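Local coordinates for protein leucyl-trna synthetase (Plasmodium falciparum, PDB 5FOC) that probably removes wrongly attached amino acids from tRNA, being the editing domain of a cytosolic class I synthetase that joins leucine to its tRNA, at residues I141-L151 against V212-F223; T96-L105 against M170-S178. The protein carries 2 engineered substitutions. All blocks are in the same frame, centred on the assembly; numbering follows the deposited sequence.

Contact 1 of 2, residues I141-L151 against V212-F223; sequences INPNEYYYLTL and VFILNKIKGEHF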
loop_
_atom_site.group_PDB
_atom_site.type_symbol
_atom_site.label_atom_id
_atom_site.label_comp_id
_atom_site.label_asym_id
_atom_site.label_seq_id
_atom_site.Cartn_x
_atom_site.Cartn_y
_atom_site.Cartn_z
ATOM N N ILE A 141 -3.065 -2.157 5.621
ATOM C CA ILE A 141 -4.220 -2.584 4.829
ATOM C C ILE A 141 -5.424 -2.712 5.731
ATOM O O ILE A 141 -5.287 -2.891 6.937
ATOM C CB ILE A 141 -3.912 -3.908 4.088
ATOM C CG1 ILE A 141 -4.826 -4.146 2.919
ATOM C CG2 ILE A 141 -3.947 -5.096 5.032
ATOM C CD1 ILE A 141 -4.368 -5.240 1.961
ATOM N N ASN A 142 -6.629 -2.517 5.173
ATOM C CA ASN A 142 -7.802 -2.721 5.987
ATOM C C ASN A 142 -8.150 -4.195 6.016
ATOM O O ASN A 142 -8.487 -4.728 4.984
ATOM C CB ASN A 142 -8.977 -1.875 5.476
ATOM C CG ASN A 142 -10.176 -1.907 6.400
ATOM O OD1 ASN A 142 -10.504 -2.904 7.018
ATOM N ND2 ASN A 142 -10.853 -0.773 6.494
ATOM N N PRO A 143 -8.024 -4.861 7.189
ATOM C CA PRO A 143 -8.164 -6.335 7.216
ATOM C C PRO A 143 -9.596 -6.833 6.929
ATOM O O PRO A 143 -9.801 -7.958 6.495
ATOM C CB PRO A 143 -7.744 -6.671 8.655
ATOM C CG PRO A 143 -8.117 -5.454 9.450
ATOM C CD PRO A 143 -7.807 -4.315 8.540
ATOM N N ASN A 144 -10.586 -5.955 7.099
ATOM C CA ASN A 144 -11.981 -6.318 7.010
ATOM C C ASN A 144 -12.612 -6.090 5.644
ATOM O O ASN A 144 -13.803 -6.356 5.475
ATOM C CB ASN A 144 -12.732 -5.526 8.104
ATOM C CG ASN A 144 -12.319 -5.982 9.500
ATOM O OD1 ASN A 144 -12.144 -7.163 9.718
ATOM N ND2 ASN A 144 -12.148 -5.068 10.422
ATOM N N GLU A 145 -11.842 -5.561 4.694
ATOM C CA GLU A 145 -12.359 -5.161 3.378
ATOM C C GLU A 145 -11.674 -5.971 2.289
ATOM O O GLU A 145 -10.523 -6.451 2.457
ATOM C CB GLU A 145 -12.117 -3.670 3.150
ATOM C CG GLU A 145 -12.736 -2.783 4.228
ATOM C CD GLU A 145 -14.245 -2.697 4.207
ATOM O OE1 GLU A 145 -14.902 -3.117 3.243
ATOM O OE2 GLU A 145 -14.790 -2.187 5.203
ATOM N N TYR A 146 -12.374 -6.125 1.190
ATOM C CA TYR A 146 -11.868 -6.754 -0.002
ATOM C C TYR A 146 -10.892 -5.902 -0.806
ATOM O O TYR A 146 -11.066 -4.708 -1.006
ATOM C CB TYR A 146 -13.017 -7.154 -0.906
ATOM C CG TYR A 146 -13.779 -8.349 -0.432
ATOM C CD1 TYR A 146 -13.193 -9.607 -0.483
ATOM C CD2 TYR A 146 -15.085 -8.265 0.010
ATOM C CE1 TYR A 146 -13.877 -10.722 -0.050
ATOM C CE2 TYR A 146 -15.793 -9.381 0.424
ATOM C CZ TYR A 146 -15.157 -10.624 0.371
ATOM O OH TYR A 146 -15.858 -11.714 0.765
ATOM N N TYR A 147 -9.844 -6.543 -1.295
ATOM C CA TYR A 147 -8.934 -5.918 -2.236
ATOM C C TYR A 147 -8.967 -6.674 -3.543
ATOM O O TYR A 147 -9.143 -7.903 -3.558
ATOM C CB TYR A 147 -7.514 -5.778 -1.656
ATOM C CG TYR A 147 -7.467 -4.757 -0.556
ATOM C CD1 TYR A 147 -7.876 -5.077 0.737
ATOM C CD2 TYR A 147 -7.114 -3.424 -0.826
ATOM C CE1 TYR A 147 -7.876 -4.131 1.743
ATOM C CE2 TYR A 147 -7.069 -2.497 0.181
ATOM C CZ TYR A 147 -7.482 -2.824 1.452
ATOM O OH TYR A 147 -7.502 -1.874 2.449
ATOM N N TYR A 148 -8.733 -5.963 -4.636
ATOM C CA TYR A 148 -8.798 -6.506 -5.966
ATOM C C TYR A 148 -7.401 -6.654 -6.561
ATOM O O TYR A 148 -6.528 -5.873 -6.318
ATOM C CB TYR A 148 -9.677 -5.578 -6.872
ATOM C CG TYR A 148 -11.128 -5.684 -6.500
ATOM C CD1 TYR A 148 -11.600 -5.117 -5.306
ATOM C CD2 TYR A 148 -12.044 -6.334 -7.322
ATOM C CE1 TYR A 148 -12.943 -5.197 -4.949
ATOM C CE2 TYR A 148 -13.405 -6.384 -6.991
ATOM C CZ TYR A 148 -13.839 -5.826 -5.798
ATOM O OH TYR A 148 -15.171 -5.881 -5.434
ATOM N N LEU A 149 -7.238 -7.724 -7.348
ATOM C CA LEU A 149 -5.994 -7.972 -8.079
ATOM C C LEU A 149 -6.327 -7.774 -9.556
ATOM O O LEU A 149 -7.253 -8.400 -10.056
ATOM C CB LEU A 149 -5.475 -9.439 -7.869
ATOM C CG LEU A 149 -4.797 -9.641 -6.527
ATOM C CD1 LEU A 149 -5.670 -9.446 -5.317
ATOM C CD2 LEU A 149 -4.286 -11.075 -6.557
ATOM N N THR A 150 -5.521 -6.942 -10.227
ATOM C CA THR A 150 -5.690 -6.601 -11.630
ATOM C C THR A 150 -4.332 -6.256 -12.275
ATOM O O THR A 150 -3.408 -5.732 -11.604
ATOM C CB THR A 150 -6.664 -5.407 -11.802
ATOM O OG1 THR A 150 -7.083 -5.402 -13.153
ATOM C CG2 THR A 150 -6.009 -4.127 -11.457
ATOM N N LEU A 151 -4.209 -6.565 -13.555
ATOM C CA LEU A 151 -2.971 -6.383 -14.288
ATOM C C LEU A 151 -2.839 -4.948 -14.786
ATOM O O LEU A 151 -3.873 -4.354 -15.180
ATOM C CB LEU A 151 -2.901 -7.371 -15.461
ATOM C CG LEU A 151 -2.609 -8.880 -15.165
ATOM C CD1 LEU A 151 -2.975 -9.731 -16.356
ATOM C CD2 LEU A 151 -1.139 -8.958 -14.827
ATOM N N VAL A 212 -13.267 -4.101 -15.906
ATOM C CA VAL A 212 -11.863 -4.233 -15.514
ATOM C C VAL A 212 -11.632 -5.759 -15.403
ATOM O O VAL A 212 -12.511 -6.512 -14.949
ATOM C CB VAL A 212 -11.604 -3.497 -14.172
ATOM C CG1 VAL A 212 -10.234 -3.791 -13.616
ATOM C CG2 VAL A 212 -11.743 -1.996 -14.338
ATOM N N PHE A 213 -10.464 -6.220 -15.831
ATOM C CA PHE A 213 -10.099 -7.650 -15.705
ATOM C C PHE A 213 -9.667 -7.952 -14.286
ATOM O O PHE A 213 -8.642 -7.435 -13.864
ATOM C CB PHE A 213 -8.981 -7.938 -16.703
ATOM C CG PHE A 213 -8.543 -9.375 -16.806
ATOM C CD1 PHE A 213 -9.331 -10.473 -16.433
ATOM C CD2 PHE A 213 -7.310 -9.613 -17.349
ATOM C CE1 PHE A 213 -8.836 -11.777 -16.528
ATOM C CE2 PHE A 213 -6.812 -10.923 -17.464
ATOM C CZ PHE A 213 -7.587 -11.987 -17.074
ATOM N N ILE A 214 -10.458 -8.741 -13.547
ATOM C CA ILE A 214 -10.159 -9.007 -12.138
ATOM C C ILE A 214 -9.616 -10.436 -12.004
ATOM O O ILE A 214 -10.315 -11.389 -12.299
ATOM C CB ILE A 214 -11.367 -8.839 -11.205
ATOM C CG1 ILE A 214 -11.969 -7.394 -11.332
ATOM C CG2 ILE A 214 -11.005 -9.098 -9.747
ATOM C CD1 ILE A 214 -10.949 -6.290 -11.107
ATOM N N LEU A 215 -8.399 -10.547 -11.495
ATOM C CA LEU A 215 -7.828 -11.844 -11.249
ATOM C C LEU A 215 -8.298 -12.502 -9.971
ATOM O O LEU A 215 -8.300 -13.723 -9.874
ATOM C CB LEU A 215 -6.329 -11.683 -11.159
ATOM C CG LEU A 215 -5.599 -11.045 -12.339
ATOM C CD1 LEU A 215 -4.090 -11.046 -12.115
ATOM C CD2 LEU A 215 -5.938 -11.668 -13.670
ATOM N N ASN A 216 -8.590 -11.700 -8.962
ATOM C CA ASN A 216 -9.054 -12.158 -7.682
ATOM C C ASN A 216 -9.534 -10.976 -6.848
ATOM O O ASN A 216 -9.210 -9.813 -7.133
ATOM C CB ASN A 216 -7.910 -12.932 -6.934
ATOM C CG ASN A 216 -8.399 -14.169 -6.258
ATOM O OD1 ASN A 216 -9.550 -14.285 -5.879
ATOM N ND2 ASN A 216 -7.468 -15.170 -6.119
ATOM N N LYS A 217 -10.266 -11.322 -5.794
ATOM C CA LYS A 217 -10.771 -10.380 -4.807
ATOM C C LYS A 217 -10.557 -11.054 -3.452
ATOM O O LYS A 217 -11.093 -12.137 -3.208
ATOM C CB LYS A 217 -12.250 -10.076 -5.081
ATOM C CG LYS A 217 -12.866 -9.198 -4.053
ATOM C CD LYS A 217 -14.333 -8.961 -4.344
ATOM C CE LYS A 217 -15.200 -10.052 -3.762
ATOM N NZ LYS A 217 -16.630 -9.712 -4.039
ATOM N N ILE A 218 -9.730 -10.437 -2.607
ATOM C CA ILE A 218 -9.237 -11.072 -1.389
ATOM C C ILE A 218 -9.378 -10.132 -0.177
ATOM O O ILE A 218 -8.957 -8.958 -0.233
ATOM C CB ILE A 218 -7.771 -11.601 -1.590
ATOM C CG1 ILE A 218 -7.706 -12.551 -2.785
ATOM C CG2 ILE A 218 -7.262 -12.226 -0.327
ATOM C CD1 ILE A 218 -6.299 -13.003 -3.163
ATOM N N LYS A 219 -9.943 -10.642 0.919
ATOM C CA LYS A 219 -10.060 -9.826 2.147
ATOM C C LYS A 219 -8.672 -9.499 2.669
ATOM O O LYS A 219 -7.749 -10.343 2.614
ATOM C CB LYS A 219 -10.909 -10.477 3.240
ATOM C CG LYS A 219 -12.294 -9.845 3.417
ATOM C CD LYS A 219 -13.075 -10.474 4.568
ATOM C CE LYS A 219 -12.538 -10.081 5.939
ATOM N NZ LYS A 219 -12.875 -11.114 6.957
ATOM N N GLY A 220 -8.482 -8.292 3.140
ATOM C CA GLY A 220 -7.184 -7.793 3.541
ATOM C C GLY A 220 -6.502 -8.620 4.617
ATOM O O GLY A 220 -5.277 -8.715 4.619
ATOM N N GLU A 221 -7.299 -9.228 5.492
ATOM C CA GLU A 221 -6.787 -10.049 6.590
ATOM C C GLU A 221 -5.825 -11.131 6.075
ATOM O O GLU A 221 -4.854 -11.508 6.743
ATOM C CB GLU A 221 -7.919 -10.676 7.400
ATOM C CG GLU A 221 -8.860 -11.601 6.671
ATOM C CD GLU A 221 -9.840 -12.313 7.606
ATOM O OE1 GLU A 221 -9.550 -12.550 8.790
ATOM O OE2 GLU A 221 -10.912 -12.685 7.146
ATOM N N HIS A 222 -6.091 -11.609 4.874
ATOM C CA HIS A 222 -5.288 -12.690 4.312
ATOM C C HIS A 222 -3.900 -12.291 3.895
ATOM O O HIS A 222 -2.987 -13.156 3.755
ATOM C CB HIS A 222 -6.002 -13.349 3.170
ATOM C CG HIS A 222 -7.273 -13.982 3.582
ATOM N ND1 HIS A 222 -7.334 -14.949 4.556
ATOM C CD2 HIS A 222 -8.554 -13.744 3.208
ATOM C CE1 HIS A 222 -8.580 -15.330 4.721
ATOM N NE2 HIS A 222 -9.344 -14.585 3.940
ATOM N N PHE A 223 -3.672 -11.006 3.743
ATOM C CA PHE A 223 -2.360 -10.468 3.407
ATOM C C PHE A 223 -1.528 -10.025 4.598
ATOM O O PHE A 223 -0.336 -9.699 4.428
ATOM C CB PHE A 223 -2.492 -9.300 2.463
ATOM C CG PHE A 223 -3.168 -9.615 1.156
ATOM C CD1 PHE A 223 -2.687 -10.602 0.295
ATOM C CD2 PHE A 223 -4.260 -8.863 0.729
ATOM C CE1 PHE A 223 -3.301 -10.827 -0.930
ATOM C CE2 PHE A 223 -4.876 -9.105 -0.481
ATOM C CZ PHE A 223 -4.403 -10.061 -1.318
HETATM O O HOH W 1 -6.156 -8.174 -14.861
#

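Contact 2 of 2, residues T96-L105 against M170-S178; sequences TDFEKGEEDL and MTKEEIINS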
loop_
_atom_site.group_PDB
_atom_site.type_symbol
_atom_site.label_atom_id
_atom_site.label_comp_id
_atom_site.label_asym_id
_atom_site.label_seq_id
_atom_site.Cartn_x
_atom_site.Cartn_y
_atom_site.Cartn_z
ATOM N N THR A 96 -12.981 -12.391 -12.760
ATOM C CA THR A 96 -13.587 -12.395 -14.082
ATOM C C THR A 96 -13.601 -13.847 -14.620
ATOM O O THR A 96 -12.566 -14.539 -14.644
ATOM C CB THR A 96 -12.823 -11.465 -15.016
ATOM O OG1 THR A 96 -12.821 -10.111 -14.491
ATOM C CG2 THR A 96 -13.389 -11.523 -16.448
ATOM N N ASP A 97 -14.790 -14.323 -14.997
ATOM C CA ASP A 97 -14.939 -15.666 -15.530
ATOM C C ASP A 97 -14.160 -15.852 -16.832
ATOM O O ASP A 97 -14.047 -14.939 -17.654
ATOM C CB ASP A 97 -16.408 -16.000 -15.773
ATOM C CG ASP A 97 -17.190 -16.095 -14.491
ATOM O OD1 ASP A 97 -17.606 -15.046 -13.966
ATOM O OD2 ASP A 97 -17.357 -17.227 -13.993
ATOM N N PHE A 98 -13.630 -17.051 -16.997
ATOM C CA PHE A 98 -12.952 -17.442 -18.219
ATOM C C PHE A 98 -13.962 -18.056 -19.169
ATOM O O PHE A 98 -14.728 -18.932 -18.789
ATOM C CB PHE A 98 -11.806 -18.422 -17.924
ATOM C CG PHE A 98 -10.705 -17.809 -17.135
ATOM C CD1 PHE A 98 -9.680 -17.133 -17.766
ATOM C CD2 PHE A 98 -10.723 -17.855 -15.748
ATOM C CE1 PHE A 98 -8.655 -16.548 -17.023
ATOM C CE2 PHE A 98 -9.712 -17.270 -14.999
ATOM C CZ PHE A 98 -8.677 -16.609 -15.635
ATOM N N GLU A 99 -13.950 -17.558 -20.401
ATOM C CA GLU A 99 -14.838 -17.980 -21.470
ATOM C C GLU A 99 -14.368 -19.307 -22.080
ATOM O O GLU A 99 -13.229 -19.798 -21.803
ATOM C CB GLU A 99 -14.895 -16.895 -22.553
ATOM C CG GLU A 99 -15.298 -15.500 -22.071
ATOM C CD GLU A 99 -16.784 -15.349 -21.815
ATOM O OE1 GLU A 99 -17.593 -16.001 -22.513
ATOM O OE2 GLU A 99 -17.149 -14.554 -20.922
ATOM N N LYS A 100 -15.229 -19.897 -22.911
ATOM C CA LYS A 100 -15.081 -21.315 -23.295
ATOM C C LYS A 100 -13.682 -21.707 -23.811
ATOM O O LYS A 100 -13.118 -22.732 -23.387
ATOM C CB LYS A 100 -16.157 -21.729 -24.314
ATOM C CG LYS A 100 -16.543 -23.201 -24.236
ATOM C CD LYS A 100 -15.739 -24.084 -25.178
ATOM C CE LYS A 100 -16.234 -25.523 -25.116
ATOM N NZ LYS A 100 -15.772 -26.320 -26.286
ATOM N N GLY A 101 -13.130 -20.876 -24.696
ATOM C CA GLY A 101 -11.810 -21.107 -25.284
ATOM C C GLY A 101 -10.646 -20.378 -24.630
ATOM O O GLY A 101 -9.605 -20.176 -25.272
ATOM N N GLU A 102 -10.808 -19.992 -23.360
ATOM C CA GLU A 102 -9.773 -19.286 -22.598
ATOM C C GLU A 102 -9.099 -20.145 -21.538
ATOM O O GLU A 102 -8.541 -19.617 -20.557
ATOM C CB GLU A 102 -10.360 -18.058 -21.924
ATOM C CG GLU A 102 -10.939 -17.087 -22.913
ATOM C CD GLU A 102 -11.400 -15.810 -22.257
ATOM O OE1 GLU A 102 -11.903 -15.837 -21.120
ATOM O OE2 GLU A 102 -11.301 -14.780 -22.896
ATOM N N GLU A 103 -9.112 -21.461 -21.720
ATOM C CA GLU A 103 -8.483 -22.309 -20.740
ATOM C C GLU A 103 -6.971 -22.130 -20.661
ATOM O O GLU A 103 -6.416 -22.214 -19.572
ATOM C CB GLU A 103 -8.812 -23.797 -20.956
ATOM C CG GLU A 103 -8.736 -24.595 -19.665
ATOM C CD GLU A 103 -9.950 -24.443 -18.738
ATOM O OE1 GLU A 103 -11.017 -23.860 -19.125
ATOM O OE2 GLU A 103 -9.819 -24.949 -17.586
ATOM N N ASP A 104 -6.313 -21.903 -21.796
ATOM C CA ASP A 104 -4.850 -21.661 -21.818
ATOM C C ASP A 104 -4.484 -20.418 -20.995
ATOM O O ASP A 104 -3.466 -20.429 -20.279
ATOM C CB ASP A 104 -4.290 -21.556 -23.260
ATOM C CG ASP A 104 -4.277 -22.918 -24.024
ATOM O OD1 ASP A 104 -4.222 -24.010 -23.400
ATOM O OD2 ASP A 104 -4.304 -22.883 -25.274
ATOM N N LEU A 105 -5.330 -19.382 -21.073
ATOM C CA LEU A 105 -5.190 -18.174 -20.252
ATOM C C LEU A 105 -5.300 -18.502 -18.766
ATOM O O LEU A 105 -4.463 -18.064 -17.974
ATOM C CB LEU A 105 -6.251 -17.120 -20.592
ATOM C CG LEU A 105 -6.290 -16.574 -22.016
ATOM C CD1 LEU A 105 -7.221 -15.363 -22.089
ATOM C CD2 LEU A 105 -4.913 -16.184 -22.520
ATOM N N MET A 170 -8.610 -3.321 -24.008
ATOM C CA MET A 170 -7.807 -4.435 -24.468
ATOM C C MET A 170 -8.528 -5.737 -24.215
ATOM O O MET A 170 -9.298 -5.844 -23.291
ATOM C CB MET A 170 -6.460 -4.361 -23.745
ATOM C CG MET A 170 -5.640 -3.176 -24.225
ATOM S SD MET A 170 -4.251 -2.700 -23.196
ATOM C CE MET A 170 -3.444 -4.242 -23.203
ATOM N N THR A 171 -8.250 -6.751 -25.036
ATOM C CA THR A 171 -8.758 -8.083 -24.783
ATOM C C THR A 171 -7.947 -8.703 -23.619
ATOM O O THR A 171 -6.850 -8.252 -23.236
ATOM C CB THR A 171 -8.615 -9.000 -26.016
ATOM O OG1 THR A 171 -7.222 -9.206 -26.305
ATOM C CG2 THR A 171 -9.307 -8.390 -27.215
ATOM N N LYS A 172 -8.494 -9.777 -23.094
ATOM C CA LYS A 172 -7.877 -10.502 -22.012
ATOM C C LYS A 172 -6.437 -10.914 -22.380
ATOM O O LYS A 172 -5.487 -10.705 -21.606
ATOM C CB LYS A 172 -8.733 -11.719 -21.667
ATOM C CG LYS A 172 -8.851 -11.989 -20.197
ATOM C CD LYS A 172 -9.866 -13.095 -19.891
ATOM C CE LYS A 172 -11.277 -12.555 -19.689
ATOM N NZ LYS A 172 -12.259 -13.629 -19.400
ATOM N N GLU A 173 -6.296 -11.430 -23.594
ATOM C CA GLU A 173 -5.019 -11.865 -24.110
ATOM C C GLU A 173 -4.061 -10.685 -24.206
ATOM O O GLU A 173 -2.908 -10.792 -23.748
ATOM C CB GLU A 173 -5.209 -12.548 -25.451
ATOM C CG GLU A 173 -3.983 -13.239 -25.983
ATOM C CD GLU A 173 -4.359 -14.287 -27.010
ATOM O OE1 GLU A 173 -5.126 -15.218 -26.657
ATOM O OE2 GLU A 173 -3.916 -14.164 -28.171
ATOM N N GLU A 174 -4.550 -9.551 -24.762
ATOM C CA GLU A 174 -3.740 -8.347 -24.864
ATOM C C GLU A 174 -3.262 -7.864 -23.494
ATOM O O GLU A 174 -2.127 -7.466 -23.365
ATOM C CB GLU A 174 -4.474 -7.231 -25.618
ATOM C CG GLU A 174 -4.563 -7.505 -27.106
ATOM C CD GLU A 174 -5.497 -6.561 -27.828
ATOM O OE1 GLU A 174 -6.308 -5.826 -27.165
ATOM O OE2 GLU A 174 -5.414 -6.572 -29.085
ATOM N N ILE A 175 -4.116 -7.910 -22.484
ATOM C CA ILE A 175 -3.742 -7.487 -21.110
ATOM C C ILE A 175 -2.639 -8.386 -20.533
ATOM O O ILE A 175 -1.624 -7.894 -20.007
ATOM C CB ILE A 175 -4.953 -7.479 -20.143
ATOM C CG1 ILE A 175 -5.945 -6.407 -20.640
ATOM C CG2 ILE A 175 -4.570 -7.165 -18.697
ATOM C CD1 ILE A 175 -7.308 -6.439 -19.976
ATOM N N ILE A 176 -2.814 -9.675 -20.743
ATOM C CA ILE A 176 -1.825 -10.629 -20.268
ATOM C C ILE A 176 -0.488 -10.393 -20.974
ATOM O O ILE A 176 0.591 -10.520 -20.347
ATOM C CB ILE A 176 -2.365 -12.066 -20.443
ATOM C CG1 ILE A 176 -3.549 -12.336 -19.496
ATOM C CG2 ILE A 176 -1.307 -13.077 -20.068
ATOM C CD1 ILE A 176 -4.345 -13.602 -19.811
ATOM N N ASN A 177 -0.530 -10.110 -22.280
ATOM C CA ASN A 177 0.682 -9.870 -23.058
ATOM C C ASN A 177 1.340 -8.506 -22.911
ATOM O O ASN A 177 2.488 -8.313 -23.371
ATOM C CB ASN A 177 0.400 -10.148 -24.529
ATOM C CG ASN A 177 0.034 -11.608 -24.778
ATOM O OD1 ASN A 177 0.417 -12.460 -24.016
ATOM N ND2 ASN A 177 -0.728 -11.879 -25.835
ATOM N N SER A 178 0.628 -7.548 -22.301
ATOM C CA SER A 178 1.122 -6.190 -22.282
ATOM C C SER A 178 1.378 -5.582 -20.898
ATOM O O SER A 178 2.118 -4.598 -20.784
ATOM C CB SER A 178 0.155 -5.309 -23.028
ATOM O OG SER A 178 -0.128 -5.788 -24.322
HETATM O O HOH W 2 -11.069 -14.444 -17.009
#

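Contact 1 of 2, residues I141-L151 against V212-F223
Tyr146 is held between two lysine chains of the facing strand. Lys217 lays CE over the centre of one ring face, 3.8 Å from the ring centroid, and its ammonium stands above the same face in a cation-pi contact; Lys219 brings CG against the opposite face, nearer the rim. The bend of Lys217 at its third torsion (86°) carries CE over Tyr146, while its CG lies over a face of the Tyr148 ring and its CD comes 3.4 Å from Tyr148 OH. Beneath these side chains, strands 146-152 and 216-219 run antiparallel, part of the mixed sheet of the editing domain. Tyr147 and Ile218 form a hydrogen-bonded pair, Tyr147 N to Ile218 O and Ile218 N to Tyr147 O, each 2.8 Å. On the face of Leu149 and Ile218, Leu149 CD1 meets Ile218 CD1 and the edge of Phe223, with helix 18-35 packed against Leu149. At the far end of the pairing Thr150 OG1 donates to Phe213 O (2.7 Å), and water 1 links that carbonyl to Leu151 N. At the other end, the type I turn 142-145 is tied to 220-221: Gly220 N donates to Glu145 O (2.8 Å) and Glu221 N to a lone pair of Pro143 O in the carbonyl plane. Tyr147 OH accepts from Asn142 N at 2.9 Å and also bonds Gly253 O, tying the turn's start to strand 146-152.

Contact 2 of 2, residues T96-L105 against M170-S178
Lys172 reaches from the first turn of helix 172-178 across Leu105 to the loop 96-102, and each atom of its side chain meets a neighbour in 96-105. At its base, CB lies 4.0 Å from Leu105 CD1, and CG still touches the same methyl. CD passes to the carboxylate of Glu102, 3.6 Å from OE1 and only slightly farther from OE2, the two side chains crossing at about a right angle. A bend at the third torsion (-90°) brings CE and the ammonium to Thr96 CG2, which meets them tip to tip. NZ then makes a salt bridge with Glu102 OE1 (2.8 Å), on the syn side of the carboxylate and 15° out of its plane. Its other partners are Asp97 O, through a weak hydrogen bond of 2.8 Å, and water 2, which passes the link on to Thr96 O and sits over the centre of the Phe98 ring. Glu102 OE1 is gripped twice, since Glu99 N also donates to it (2.8 Å) from above the carboxylate plane; that second bond spans the type I turn 99-102 and fixes the acid facing the lysine. Beside the charged pair, Leu105 CD2 packs on Ile176 CD1 (3.8 Å), one helical turn beyond Lys172. Phe213 and Leu202 also touch the lysine side chain. Two helix starts thus meet here: Glu102 stands at the N-cap of helix 103-109, and helix 172-178 opens with a capping box, Thr171 OG1 accepting from Glu174 N and Glu174 OE1 from Thr171 N.

How the contacts relate
The centres of contacts 1 and 2 lie about 20 Å apart, and their segments alternate along the chain, yet they adjoin directly. Residues 212-214, at the start of the second segment of contact 1, form most of the seam: Ile214 O and Thr96 N are 2.9 Å apart, a probable hydrogen bond, and Ile214 N donates to Thr96 OG1. Phe213 CZ packs 3.4 Å from Lys172 CG, while Leu151 CB meets Ile175 CG2 at 3.6 Å, bringing helix 172-178 against the end of strand 146-152. Contact 1 is largely buried, its centre about 12 Å from that of the chain; the centre of contact 2 lies about 27 Å out on the same side, and this contact is only partly buried.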